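Local atomic coordinates of mandelate racemase/muconate lactonizing enzyme (Polaromonas sp., PDB entry 3CB3), a protein that is an enolase-superfamily enzyme of the mandelate racemase type that probably carries out magnesium-dependent chemistry on hydroxy acids, and binds L-glucaric acid in this crystal. Residues Leu25-Pro30 with Thr45-Leu50; Leu183-Pro188 with Gln216-Pro221; Met211-Gln216 with Trp237-Leu242. One frame throughout, in Å; residues are numbered along the deposited sequence.

In the fold
Interaction 1 joins strands 15-27 and 44-56, the central pair of a four-stranded antiparallel sheet, partly buried and running out to a solvent-exposed corner. Interactions 2 and 3 lie in the barrel domain and are both buried; they share Q216, and strands 181-184 and 210-213 are neighbours in one parallel sheet. L183 N lies 2.7 Å from M211 O, a probable hydrogen bond. The chemistry follows the place: backbone bonds and aliphatic side chains in interaction 1, a glycine, an indole and a water in interaction 2, and carboxylates on magnesium in interaction 3. The centres of interactions 2 and 3 are about 7 Å apart; that of interaction 1 lies about 26 and 24 Å from theirs.

Interaction 1: Leu25-Pro30 with Thr45-Leu50; sequences LPLATP and TEIAIL
L25 and I47 face each other as a hydrogen-bonded pair of an antiparallel sheet, the one that strands 15-27 and 44-56 share with two further strands. L25 N gives to I47 O at 2.9 Å and I47 N returns to L25 O at 3.0 Å. One residue along, P26 and E46 form the non-hydrogen-bonded pair, and E46 CA brings its hydrogen to L25 O at 3.2 Å. The next bond, L27 N to T45 O at 3.0 Å, is the last before the chain turns at A28 and T29, and P30 CB comes back against T45 CG2 at 4.0 Å.

L27 holds CG anti to its carbonyl carbon (chi1 -62°), which carries CD2 across I47 CD1 at 3.6 Å, the two side chains at about a right angle. Further out, L340 and L343 lie against L25, while W339 covers I47 and W374 of helix 371-374 meets both L25 and P26. The side chain of L27 stops about 7 Å from L-glucaric acid, nearest atoms counted. Packing is tightest at L25, where CB and the CD1 methyl of I49 are only 3.3 Å apart.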
loop_
_atom_site.group_PDB
_atom_site.type_symbol
_atom_site.label_atom_id
_atom_site.label_comp_id
_atom_site.label_asym_id
_atom_site.label_seq_id
_atom_site.Cartn_x
_atom_site.Cartn_y
_atom_site.Cartn_z
ATOM N N LEU A 25 -2.435 -14.392 17.817
ATOM C CA LEU A 25 -1.570 -15.486 18.231
ATOM C C LEU A 25 -0.474 -15.041 19.194
ATOM O O LEU A 25 0.355 -14.198 18.854
ATOM C CB LEU A 25 -0.924 -16.101 16.994
ATOM C CG LEU A 25 0.087 -17.227 17.175
ATOM C CD1 LEU A 25 -0.626 -18.475 17.633
ATOM C CD2 LEU A 25 0.799 -17.474 15.859
ATOM N N PRO A 26 -0.465 -15.586 20.418
ATOM C CA PRO A 26 0.587 -15.179 21.354
ATOM C C PRO A 26 1.914 -15.837 20.983
ATOM O O PRO A 26 1.942 -16.985 20.540
ATOM C CB PRO A 26 0.054 -15.652 22.709
ATOM C CG PRO A 26 -0.791 -16.840 22.350
ATOM C CD PRO A 26 -1.508 -16.376 21.099
ATOM N N LEU A 27 3.005 -15.096 21.139
ATOM C CA LEU A 27 4.328 -15.622 20.835
ATOM C C LEU A 27 4.976 -16.103 22.127
ATOM O O LEU A 27 4.907 -15.426 23.151
ATOM C CB LEU A 27 5.203 -14.544 20.195
ATOM C CG LEU A 27 4.712 -13.977 18.860
ATOM C CD1 LEU A 27 5.707 -12.949 18.357
ATOM C CD2 LEU A 27 4.538 -15.105 17.849
ATOM N N ALA A 28 5.604 -17.272 22.068
ATOM C CA ALA A 28 6.261 -17.856 23.229
ATOM C C ALA A 28 7.320 -16.918 23.801
ATOM O O ALA A 28 7.449 -16.784 25.017
ATOM C CB ALA A 28 6.892 -19.195 22.852
ATOM N N THR A 29 8.084 -16.272 22.927
ATOM C CA THR A 29 9.116 -15.347 23.380
ATOM C C THR A 29 9.004 -14.043 22.606
ATOM O O THR A 29 8.894 -14.045 21.379
ATOM C CB THR A 29 10.535 -15.916 23.171
ATOM O OG1 THR A 29 10.910 -15.768 21.797
ATOM C CG2 THR A 29 10.582 -17.395 23.547
ATOM N N PRO A 30 9.042 -12.905 23.315
ATOM C CA PRO A 30 8.937 -11.592 22.677
ATOM C C PRO A 30 10.077 -11.283 21.718
ATOM O O PRO A 30 11.225 -11.667 21.944
ATOM C CB PRO A 30 8.896 -10.636 23.865
ATOM C CG PRO A 30 9.748 -11.323 24.866
ATOM C CD PRO A 30 9.282 -12.763 24.762
ATOM N N THR A 45 4.914 -9.151 20.956
ATOM C CA THR A 45 4.523 -10.313 21.753
ATOM C C THR A 45 3.385 -11.133 21.146
ATOM O O THR A 45 3.001 -12.173 21.686
ATOM C CB THR A 45 4.101 -9.894 23.187
ATOM O OG1 THR A 45 2.925 -9.078 23.120
ATOM C CG2 THR A 45 5.220 -9.099 23.866
ATOM N N GLU A 46 2.851 -10.673 20.023
ATOM C CA GLU A 46 1.763 -11.393 19.370
ATOM C C GLU A 46 1.698 -11.048 17.889
ATOM O O GLU A 46 2.295 -10.066 17.448
ATOM C CB GLU A 46 0.424 -11.049 20.038
ATOM C CG GLU A 46 0.169 -9.554 20.171
ATOM C CD GLU A 46 -1.174 -9.231 20.803
ATOM O OE1 GLU A 46 -1.599 -9.968 21.719
ATOM O OE2 GLU A 46 -1.799 -8.228 20.393
ATOM N N ILE A 47 0.989 -11.873 17.126
ATOM C CA ILE A 47 0.818 -11.650 15.693
ATOM C C ILE A 47 -0.672 -11.704 15.404
ATOM O O ILE A 47 -1.352 -12.617 15.853
ATOM C CB ILE A 47 1.474 -12.747 14.837
ATOM C CG1 ILE A 47 2.951 -12.879 15.172
ATOM C CG2 ILE A 47 1.324 -12.398 13.358
ATOM C CD1 ILE A 47 3.606 -14.076 14.496
ATOM N N ALA A 48 -1.176 -10.727 14.661
ATOM C CA ALA A 48 -2.592 -10.710 14.318
ATOM C C ALA A 48 -2.761 -11.486 13.022
ATOM O O ALA A 48 -2.164 -11.147 12.005
ATOM C CB ALA A 48 -3.082 -9.271 14.140
ATOM N N ILE A 49 -3.563 -12.543 13.072
ATOM C CA ILE A 49 -3.816 -13.367 11.900
ATOM C C ILE A 49 -5.228 -13.143 11.382
ATOM O O ILE A 49 -6.191 -13.120 12.151
ATOM C CB ILE A 49 -3.659 -14.878 12.214
ATOM C CG1 ILE A 49 -2.217 -15.196 12.612
ATOM C CG2 ILE A 49 -4.046 -15.713 11.002
ATOM C CD1 ILE A 49 -1.951 -14.987 14.065
ATOM N N LEU A 50 -5.346 -12.963 10.074
ATOM C CA LEU A 50 -6.649 -12.789 9.443
ATOM C C LEU A 50 -6.975 -14.108 8.747
ATOM O O LEU A 50 -6.281 -14.504 7.809
ATOM C CB LEU A 50 -6.609 -11.658 8.406
ATOM C CG LEU A 50 -7.861 -11.537 7.527
ATOM C CD1 LEU A 50 -9.078 -11.241 8.396
ATOM C CD2 LEU A 50 -7.657 -10.447 6.482
#

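Interaction 2: Leu183-Pro188 with Gln216-Pro221; sequences LKVGQP and QQWDRP. With LGT (L-glucaric acid), chain G.
G186 takes a positive phi (113°, with psi 6°), a backbone shape that by itself calls for glycine, and passes Q217 with their CA atoms 5.4 Å apart. W218 NE1 lies 3.5 Å from G186 CA, at an oblique approach. The same ring reaches V185 with its benzo end, where W218 CZ2 meets V185 CG2 at 3.8 Å. On the Q217 side, CB lies against G186 O at 3.5 Å.

These are the loops that follow strands 181-184 and 210-213, adjacent strands of the enolase-superfamily barrel, at the end where the ligand binds. K182 and K184 keep the K-x-K spacing known from the mandelate racemase group. K184 is extended until its last torsion bends (chi4 -60°), which turns NZ onto O6A of L-glucaric acid at 2.9 Å. Behind the loop, D193 OD2 accepts from G186 N, and A223, M226 and F230 of helix 220-230 pack on W218. The indole N-H finds its partner in the ring plane: a water accepts from W218 NE1 at 3.0 Å and donates to Q187 O at 2.8 Å.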
loop_
_atom_site.group_PDB
_atom_site.type_symbol
_atom_site.label_atom_id
_atom_site.label_comp_id
_atom_site.label_asym_id
_atom_site.label_seq_id
_atom_site.Cartn_x
_atom_site.Cartn_y
_atom_site.Cartn_z
ATOM N N LEU A 183 21.969 -16.065 10.810
ATOM C CA LEU A 183 22.410 -15.296 11.974
ATOM C C LEU A 183 22.138 -13.807 11.803
ATOM O O LEU A 183 22.410 -13.230 10.751
ATOM C CB LEU A 183 23.906 -15.498 12.188
ATOM C CG LEU A 183 24.383 -16.950 12.317
ATOM C CD1 LEU A 183 25.898 -16.995 12.142
ATOM C CD2 LEU A 183 23.950 -17.525 13.665
ATOM N N LYS A 184 21.607 -13.188 12.849
ATOM C CA LYS A 184 21.339 -11.769 12.786
ATOM C C LYS A 184 22.625 -10.979 12.991
ATOM O O LYS A 184 23.437 -11.300 13.860
ATOM C CB LYS A 184 20.291 -11.388 13.834
ATOM C CG LYS A 184 18.895 -11.851 13.460
ATOM C CD LYS A 184 17.885 -11.521 14.528
ATOM C CE LYS A 184 16.484 -11.814 14.032
ATOM N NZ LYS A 184 16.159 -11.018 12.814
ATOM N N VAL A 185 22.823 -9.971 12.151
ATOM C CA VAL A 185 23.990 -9.100 12.234
ATOM C C VAL A 185 23.466 -7.676 12.081
ATOM O O VAL A 185 22.259 -7.461 11.999
ATOM C CB VAL A 185 25.021 -9.383 11.100
ATOM C CG1 VAL A 185 25.647 -10.777 11.275
ATOM C CG2 VAL A 185 24.344 -9.264 9.736
ATOM N N GLY A 186 24.364 -6.703 12.054
ATOM C CA GLY A 186 23.923 -5.326 11.893
ATOM C C GLY A 186 24.123 -4.407 13.082
ATOM O O GLY A 186 23.677 -3.265 13.051
ATOM N N GLN A 187 24.782 -4.880 14.133
ATOM C CA GLN A 187 24.998 -4.023 15.293
ATOM C C GLN A 187 26.025 -2.946 14.968
ATOM O O GLN A 187 26.788 -3.074 14.014
ATOM C CB GLN A 187 25.454 -4.842 16.505
ATOM C CG GLN A 187 26.545 -5.842 16.215
ATOM C CD GLN A 187 26.920 -6.644 17.444
ATOM O OE1 GLN A 187 27.407 -7.770 17.340
ATOM N NE2 GLN A 187 26.703 -6.060 18.621
ATOM N N PRO A 188 26.046 -1.857 15.755
ATOM C CA PRO A 188 26.979 -0.743 15.557
ATOM C C PRO A 188 28.416 -1.201 15.343
ATOM O O PRO A 188 29.100 -0.732 14.433
ATOM C CB PRO A 188 26.811 0.064 16.839
ATOM C CG PRO A 188 25.354 -0.103 17.114
ATOM C CD PRO A 188 25.147 -1.584 16.892
ATOM N N GLN A 216 18.170 -4.402 7.422
ATOM C CA GLN A 216 18.250 -3.009 6.957
ATOM C C GLN A 216 19.056 -2.051 7.836
ATOM O O GLN A 216 18.908 -0.827 7.725
ATOM C CB GLN A 216 16.835 -2.425 6.787
ATOM C CG GLN A 216 15.780 -3.421 6.328
ATOM C CD GLN A 216 14.390 -2.797 6.178
ATOM O OE1 GLN A 216 13.370 -3.473 6.339
ATOM N NE2 GLN A 216 14.349 -1.517 5.850
ATOM N N GLN A 217 19.928 -2.586 8.678
ATOM C CA GLN A 217 20.682 -1.740 9.586
ATOM C C GLN A 217 21.927 -1.032 9.084
ATOM O O GLN A 217 22.466 -0.175 9.784
ATOM C CB GLN A 217 21.007 -2.530 10.849
ATOM C CG GLN A 217 19.761 -2.810 11.673
ATOM C CD GLN A 217 20.014 -3.767 12.812
ATOM O OE1 GLN A 217 20.260 -4.957 12.597
ATOM N NE2 GLN A 217 19.960 -3.254 14.038
ATOM N N TRP A 218 22.389 -1.363 7.885
ATOM C CA TRP A 218 23.580 -0.709 7.366
ATOM C C TRP A 218 23.276 0.396 6.365
ATOM O O TRP A 218 22.254 0.358 5.674
ATOM C CB TRP A 218 24.498 -1.724 6.672
ATOM C CG TRP A 218 25.003 -2.829 7.544
ATOM C CD1 TRP A 218 25.378 -2.742 8.859
ATOM C CD2 TRP A 218 25.250 -4.179 7.144
ATOM N NE1 TRP A 218 25.845 -3.958 9.299
ATOM C CE2 TRP A 218 25.777 -4.858 8.267
ATOM C CE3 TRP A 218 25.079 -4.884 5.944
ATOM C CZ2 TRP A 218 26.134 -6.213 8.226
ATOM C CZ3 TRP A 218 25.435 -6.235 5.903
ATOM C CH2 TRP A 218 25.955 -6.880 7.040
ATOM N N ASP A 219 24.157 1.391 6.300
ATOM C CA ASP A 219 24.013 2.436 5.299
ATOM C C ASP A 219 24.906 1.922 4.166
ATOM O O ASP A 219 25.608 0.919 4.338
ATOM C CB ASP A 219 24.482 3.805 5.818
ATOM C CG ASP A 219 25.912 3.798 6.322
ATOM O OD1 ASP A 219 26.610 2.765 6.207
ATOM O OD2 ASP A 219 26.341 4.851 6.839
ATOM N N ARG A 220 24.887 2.579 3.012
ATOM C CA ARG A 220 25.676 2.102 1.886
ATOM C C ARG A 220 27.145 1.820 2.139
ATOM O O ARG A 220 27.608 0.706 1.898
ATOM C CB ARG A 220 25.519 3.045 0.694
ATOM C CG ARG A 220 24.108 3.047 0.133
ATOM C CD ARG A 220 24.009 3.901 -1.104
ATOM N NE ARG A 220 22.651 3.919 -1.643
ATOM C CZ ARG A 220 22.283 4.657 -2.687
ATOM N NH1 ARG A 220 23.171 5.428 -3.298
ATOM N NH2 ARG A 220 21.029 4.630 -3.116
ATOM N N PRO A 221 27.908 2.813 2.630
ATOM C CA PRO A 221 29.329 2.533 2.868
ATOM C C PRO A 221 29.601 1.395 3.853
ATOM O O PRO A 221 30.511 0.585 3.642
ATOM C CB PRO A 221 29.872 3.874 3.354
ATOM C CG PRO A 221 28.672 4.516 3.999
ATOM C CD PRO A 221 27.567 4.190 3.024
HETATM O O1A LGT G . 13.961 -12.769 7.750
HETATM C C1 LGT G . 13.244 -12.742 8.771
HETATM O O1B LGT G . 12.450 -13.654 9.107
HETATM C C2 LGT G . 13.333 -11.498 9.710
HETATM O O2 LGT G . 13.772 -10.351 8.955
HETATM C C3 LGT G . 11.987 -11.190 10.396
HETATM O O3 LGT G . 11.009 -10.969 9.384
HETATM C C4 LGT G . 12.003 -9.947 11.354
HETATM O O4 LGT G . 11.176 -8.886 10.849
HETATM C C5 LGT G . 11.537 -10.230 12.806
HETATM O O5 LGT G . 10.215 -10.795 12.786
HETATM C C6 LGT G . 12.504 -11.185 13.546
HETATM O O6A LGT G . 13.566 -10.672 13.971
HETATM O O6B LGT G . 12.190 -12.391 13.669
HETATM O O HOH W 1 27.377 -4.664 11.816
#

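Interaction 3: Met211-Gln216 with Trp237-Leu242; sequences MVDANQ and WIEEPL. With MG (magnesium ion), chain E; LGT (L-glucaric acid), chain G.
D213 and E239 both set CG anti to the backbone N (chi1 -167° and -180°), and as paired residues on one face of the sheet they send their carboxylates to the same magnesium. D213 OD2 binds it at 2.1 Å and E239 OE2 at 2.0 Å. Those two oxygens are held 2.8 Å apart through the shared metal, with the carboxylate planes turned 39° from each other. E265 OE1, a water, and O1A and O2 of L-glucaric acid complete six coordinating atoms.

The second oxygens are also held. N215 N closes an Asx turn on D213 OD1 at 2.8 Å; E239 OE1 offers its anti lone pair to W237 NE1 at 3.2 Å and forms a salt bridge with K182. M211 covers one face of W237, its CB over the five-membered ring, 3.9 Å from the centroid, with the sulfur farther off above the six-membered ring. Underneath, the strands are joined in parallel: V212 N to W237 O, E239 N to V212 O at 2.8 Å, A214 N to E239 O. On the reverse face V212 and I238 lie side by side, I238 reaching helix 220-230. Acidic ligands presented from the ends of successive barrel strands are the signature of the enolase-superfamily magnesium site.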
loop_
_atom_site.group_PDB
_atom_site.type_symbol
_atom_site.label_atom_id
_atom_site.label_comp_id
_atom_site.label_asym_id
_atom_site.label_seq_id
_atom_site.Cartn_x
_atom_site.Cartn_y
_atom_site.Cartn_z
ATOM N N MET A 211 23.721 -18.126 6.689
ATOM C CA MET A 211 23.255 -16.890 6.065
ATOM C C MET A 211 23.214 -15.844 7.177
ATOM O O MET A 211 23.186 -16.198 8.356
ATOM C CB MET A 211 21.840 -17.057 5.496
ATOM C CG MET A 211 21.659 -18.232 4.567
ATOM S SD MET A 211 21.149 -19.736 5.442
ATOM C CE MET A 211 19.884 -20.349 4.254
ATOM N N VAL A 212 23.229 -14.568 6.811
ATOM C CA VAL A 212 23.137 -13.509 7.813
ATOM C C VAL A 212 22.022 -12.559 7.403
ATOM O O VAL A 212 21.732 -12.396 6.204
ATOM C CB VAL A 212 24.451 -12.693 7.949
ATOM C CG1 VAL A 212 25.605 -13.609 8.346
ATOM C CG2 VAL A 212 24.745 -11.955 6.653
ATOM N N ASP A 213 21.384 -11.958 8.402
ATOM C CA ASP A 213 20.308 -11.000 8.168
ATOM C C ASP A 213 20.691 -9.710 8.907
ATOM O O ASP A 213 20.816 -9.705 10.130
ATOM C CB ASP A 213 18.990 -11.534 8.718
ATOM C CG ASP A 213 17.787 -10.742 8.228
ATOM O OD1 ASP A 213 17.930 -9.528 7.945
ATOM O OD2 ASP A 213 16.689 -11.335 8.140
ATOM N N ALA A 214 20.898 -8.632 8.157
ATOM C CA ALA A 214 21.270 -7.340 8.743
ATOM C C ALA A 214 20.028 -6.514 9.089
ATOM O O ALA A 214 20.118 -5.478 9.750
ATOM C CB ALA A 214 22.166 -6.557 7.762
ATOM N N ASN A 215 18.871 -6.969 8.618
ATOM C CA ASN A 215 17.617 -6.273 8.874
ATOM C C ASN A 215 17.660 -4.768 8.599
ATOM O O ASN A 215 17.237 -3.972 9.440
ATOM C CB ASN A 215 17.166 -6.523 10.314
ATOM C CG ASN A 215 16.667 -7.932 10.523
ATOM O OD1 ASN A 215 15.539 -8.270 10.144
ATOM N ND2 ASN A 215 17.506 -8.771 11.114
ATOM N N GLN A 216 18.170 -4.402 7.422
ATOM C CA GLN A 216 18.250 -3.009 6.957
ATOM C C GLN A 216 19.056 -2.051 7.836
ATOM O O GLN A 216 18.908 -0.827 7.725
ATOM C CB GLN A 216 16.835 -2.425 6.787
ATOM C CG GLN A 216 15.780 -3.421 6.328
ATOM C CD GLN A 216 14.390 -2.797 6.178
ATOM O OE1 GLN A 216 13.370 -3.473 6.339
ATOM N NE2 GLN A 216 14.349 -1.517 5.850
ATOM N N TRP A 237 23.719 -16.285 1.719
ATOM C CA TRP A 237 23.315 -14.923 1.372
ATOM C C TRP A 237 23.430 -13.927 2.518
ATOM O O TRP A 237 23.488 -14.300 3.685
ATOM C CB TRP A 237 21.875 -14.891 0.828
ATOM C CG TRP A 237 20.788 -15.158 1.849
ATOM C CD1 TRP A 237 20.511 -14.431 2.967
ATOM C CD2 TRP A 237 19.810 -16.209 1.807
ATOM N NE1 TRP A 237 19.423 -14.958 3.625
ATOM C CE2 TRP A 237 18.973 -16.050 2.935
ATOM C CE3 TRP A 237 19.561 -17.266 0.926
ATOM C CZ2 TRP A 237 17.902 -16.910 3.205
ATOM C CZ3 TRP A 237 18.494 -18.124 1.195
ATOM C CH2 TRP A 237 17.679 -17.938 2.325
ATOM N N ILE A 238 23.466 -12.650 2.152
ATOM C CA ILE A 238 23.502 -11.543 3.095
ATOM C C ILE A 238 22.154 -10.877 2.821
ATOM O O ILE A 238 21.936 -10.330 1.740
ATOM C CB ILE A 238 24.646 -10.557 2.783
ATOM C CG1 ILE A 238 25.998 -11.221 3.050
ATOM C CG2 ILE A 238 24.499 -9.297 3.637
ATOM C CD1 ILE A 238 27.181 -10.408 2.568
ATOM N N GLU A 239 21.263 -10.951 3.808
ATOM C CA GLU A 239 19.904 -10.434 3.717
ATOM C C GLU A 239 19.677 -9.016 4.251
ATOM O O GLU A 239 20.206 -8.635 5.302
ATOM C CB GLU A 239 18.978 -11.401 4.447
ATOM C CG GLU A 239 17.525 -11.037 4.453
ATOM C CD GLU A 239 16.692 -12.102 5.120
ATOM O OE1 GLU A 239 17.136 -13.270 5.138
ATOM O OE2 GLU A 239 15.587 -11.787 5.608
ATOM N N GLU A 240 18.868 -8.261 3.514
ATOM C CA GLU A 240 18.509 -6.888 3.858
ATOM C C GLU A 240 19.652 -6.053 4.422
ATOM O O GLU A 240 19.557 -5.527 5.531
ATOM C CB GLU A 240 17.342 -6.878 4.855
ATOM C CG GLU A 240 15.999 -7.293 4.260
ATOM C CD GLU A 240 14.822 -6.580 4.916
ATOM O OE1 GLU A 240 14.477 -6.907 6.080
ATOM O OE2 GLU A 240 14.246 -5.675 4.264
ATOM N N PRO A 241 20.750 -5.920 3.670
ATOM C CA PRO A 241 21.828 -5.110 4.229
ATOM C C PRO A 241 21.414 -3.640 4.272
ATOM O O PRO A 241 21.888 -2.882 5.121
ATOM C CB PRO A 241 22.984 -5.361 3.265
ATOM C CG PRO A 241 22.294 -5.602 1.961
ATOM C CD PRO A 241 21.118 -6.463 2.351
ATOM N N LEU A 242 20.508 -3.259 3.369
ATOM C CA LEU A 242 20.042 -1.872 3.262
ATOM C C LEU A 242 18.538 -1.705 3.435
ATOM O O LEU A 242 17.796 -2.683 3.575
ATOM C CB LEU A 242 20.430 -1.300 1.892
ATOM C CG LEU A 242 21.919 -1.358 1.543
ATOM C CD1 LEU A 242 22.130 -1.001 0.079
ATOM C CD2 LEU A 242 22.685 -0.415 2.462
HETATM MG MG MG E . 14.826 -10.967 7.258
HETATM O O1A LGT G . 13.961 -12.769 7.750
HETATM C C1 LGT G . 13.244 -12.742 8.771
HETATM O O1B LGT G . 12.450 -13.654 9.107
HETATM C C2 LGT G . 13.333 -11.498 9.710
HETATM O O2 LGT G . 13.772 -10.351 8.955
HETATM C C3 LGT G . 11.987 -11.190 10.396
HETATM O O3 LGT G . 11.009 -10.969 9.384
HETATM C C4 LGT G . 12.003 -9.947 11.354
HETATM O O4 LGT G . 11.176 -8.886 10.849
HETATM C C5 LGT G . 11.537 -10.230 12.806
HETATM O O5 LGT G . 10.215 -10.795 12.786
HETATM C C6 LGT G . 12.504 -11.185 13.546
HETATM O O6A LGT G . 13.566 -10.672 13.971
HETATM O O6B LGT G . 12.190 -12.391 13.669
HETATM O O HOH W 2 15.819 -9.270 7.018
#